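Local coordinates for glutamine amidotransferase type-2 domain-containing protein (Pseudomonas aeruginosa PAO1, PDB 1TE5) that is a predicted class-II glutamine amidotransferase, which probably releases ammonia from glutamine for transfer to an acceptor that is not known, at residues E151-L154 against P155-S159. Numbering follows the deposited sequence.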
ATOM      1  N   GLU A 151       7.013  22.112  12.360  1.00 39.71           N
ATOM      2  CA  GLU A 151       6.459  23.368  12.836  1.00 42.28           C
ATOM      3  C   GLU A 151       6.200  24.354  11.721  1.00 42.71           C
ATOM      4  O   GLU A 151       5.287  25.176  11.821  1.00 43.57           O
ATOM      5  CB  GLU A 151       7.376  24.011  13.873  1.00 47.11           C
ATOM      6  CG  GLU A 151       7.363  23.349  15.246  1.00 53.10           C
ATOM      7  CD  GLU A 151       8.074  22.012  15.284  1.00 58.40           C
ATOM      8  OE1 GLU A 151       7.943  21.341  16.326  1.00 59.81           O
ATOM      9  OE2 GLU A 151       8.758  21.636  14.298  1.00 60.37           O
ATOM     10  N   VAL A 152       7.038  24.309  10.690  1.00 40.73           N
ATOM     11  CA  VAL A 152       6.892  25.201   9.544  1.00 44.77           C
ATOM     12  C   VAL A 152       5.635  24.862   8.741  1.00 43.31           C
ATOM     13  O   VAL A 152       4.812  25.740   8.463  1.00 42.89           O
ATOM     14  CB  VAL A 152       8.120  25.139   8.602  1.00 47.55           C
ATOM     15  CG1 VAL A 152       7.994  26.186   7.507  1.00 48.35           C
ATOM     16  CG2 VAL A 152       9.401  25.347   9.391  1.00 48.49           C
ATOM     17  N   LEU A 153       5.499  23.596   8.354  1.00 40.43           N
ATOM     18  CA  LEU A 153       4.333  23.170   7.586  1.00 40.39           C
ATOM     19  C   LEU A 153       3.076  22.979   8.442  1.00 38.16           C
ATOM     20  O   LEU A 153       2.013  22.672   7.915  1.00 39.72           O
ATOM     21  CB  LEU A 153       4.647  21.888   6.809  1.00 39.70           C
ATOM     22  CG  LEU A 153       4.682  20.578   7.591  1.00 42.10           C
ATOM     23  CD1 LEU A 153       3.420  19.786   7.295  1.00 46.48           C
ATOM     24  CD2 LEU A 153       5.905  19.781   7.188  1.00 43.67           C
ATOM     25  N   LEU A 154       3.199  23.148   9.755  1.00 36.94           N
ATOM     26  CA  LEU A 154       2.058  22.990  10.655  1.00 37.75           C
ATOM     27  C   LEU A 154       0.923  23.972  10.359  1.00 38.47           C
ATOM     28  O   LEU A 154      -0.241  23.571  10.318  1.00 36.89           O
ATOM     29  CB  LEU A 154       2.491  23.126  12.119  1.00 39.96           C
ATOM     30  CG  LEU A 154       2.163  21.996  13.099  1.00 39.60           C
ATOM     31  CD1 LEU A 154       2.755  22.314  14.465  1.00 34.21           C
ATOM     32  CD2 LEU A 154       0.662  21.804  13.198  1.00 38.21           C
ATOM     33  N   PRO A 155       1.236  25.276  10.176  1.00 38.99           N
ATOM     34  CA  PRO A 155       0.189  26.265   9.892  1.00 37.56           C
ATOM     35  C   PRO A 155      -0.657  25.938   8.669  1.00 38.75           C
ATOM     36  O   PRO A 155      -1.863  26.170   8.678  1.00 40.04           O
ATOM     37  CB  PRO A 155       0.985  27.550   9.691  1.00 37.71           C
ATOM     38  CG  PRO A 155       2.138  27.370  10.615  1.00 36.69           C
ATOM     39  CD  PRO A 155       2.540  25.946  10.332  1.00 36.62           C
ATOM     40  N   VAL A 156      -0.026  25.441   7.607  1.00 38.77           N
ATOM     41  CA  VAL A 156      -0.767  25.097   6.400  1.00 37.26           C
ATOM     42  C   VAL A 156      -1.744  23.953   6.658  1.00 36.13           C
ATOM     43  O   VAL A 156      -2.817  23.920   6.067  1.00 34.49           O
ATOM     44  CB  VAL A 156       0.163  24.774   5.201  1.00 39.50           C
ATOM     45  CG1 VAL A 156       1.108  23.676   5.538  1.00 42.66           C
ATOM     46  CG2 VAL A 156      -0.654  24.388   3.993  1.00 39.85           C
ATOM     47  N   LEU A 157      -1.370  23.034   7.546  1.00 36.27           N
ATOM     48  CA  LEU A 157      -2.228  21.902   7.903  1.00 35.02           C
ATOM     49  C   LEU A 157      -3.492  22.396   8.592  1.00 34.35           C
ATOM     50  O   LEU A 157      -4.602  21.992   8.248  1.00 32.88           O
ATOM     51  CB  LEU A 157      -1.502  20.952   8.857  1.00 33.17           C
ATOM     52  CG  LEU A 157      -0.283  20.185   8.358  1.00 32.39           C
ATOM     53  CD1 LEU A 157       0.262  19.303   9.475  1.00 30.46           C
ATOM     54  CD2 LEU A 157      -0.670  19.343   7.161  1.00 32.30           C
ATOM     55  N   ILE A 158      -3.297  23.237   9.602  1.00 33.71           N
ATOM     56  CA  ILE A 158      -4.379  23.817  10.392  1.00 38.23           C
ATOM     57  C   ILE A 158      -5.314  24.646   9.524  1.00 38.64           C
ATOM     58  O   ILE A 158      -6.534  24.636   9.717  1.00 39.40           O
ATOM     59  CB  ILE A 158      -3.810  24.740  11.496  1.00 38.42           C
ATOM     60  CG1 ILE A 158      -2.716  24.013  12.276  1.00 38.19           C
ATOM     61  CG2 ILE A 158      -4.919  25.194  12.442  1.00 38.56           C
ATOM     62  CD1 ILE A 158      -1.855  24.924  13.106  1.00 39.34           C
ATOM     63  N   SER A 159      -4.726  25.403   8.605  1.00 39.76           N
ATOM     64  CA  SER A 159      -5.479  26.261   7.708  1.00 42.82           C
ATOM     65  C   SER A 159      -6.461  25.469   6.866  1.00 40.36           C
ATOM     66  O   SER A 159      -7.646  25.790   6.814  1.00 41.02           O
ATOM     67  CB  SER A 159      -4.524  27.033   6.796  1.00 46.30           C
ATOM     68  OG  SER A 159      -3.743  27.958   7.535  1.00 51.37           O
TER
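Leu157 keeps CG beside its backbone N (chi1 -66°) with an extended chi2, and Leu153 swings its own CG between the backbone N and the carbonyl carbon (chi1 76°), so that the two side chains meet one turn apart, CD1 to CD1 at 3.9 Å. This is i to i+4 packing along a proline-kinked alpha helix, residues 150-165, which lies against a beta sheet of the class-II amidotransferase (Ntn) fold. Both leucines are buried and touch Trp103 of strand 101-108, and Leu157 also reaches Leu136 of helix 128-143. Next along the helix, Leu154 and Ile158 repeat the spacing, with Leu154 CD2 lying 4.0 Å from Ile158 CD1; both also rest on Trp243 of strand 243-247. Ile158 CG1 also lies alongside Leu154 O.

The helix is kinked at Pro155, as expected of a proline inside a helix. Its nitrogen has no hydrogen to give to the preceding turn, and its CD occupies that place, 3.2 Å from Glu151 O. The ring is also tight against its predecessor, Leu154 CB standing 3.3 Å from Pro155 CD. A regular i to i+4 bond is clear again at Ile158, whose N donates to Leu154 O at 3.2 Å with a nearly straight N-H...O angle of 168°. Leu157 N makes a weak, bent bond to Leu154 O; a second weak one to Leu153 O is doubtful, since the position of that oxygen is less sure. On the exposed side, Ser159 folds back on the turn before it. Pro155 O accepts twice there, from Ser159 N at 3.0 Å and, from the opposite face of the carbonyl plane, from Ser159 OG at 2.8 Å.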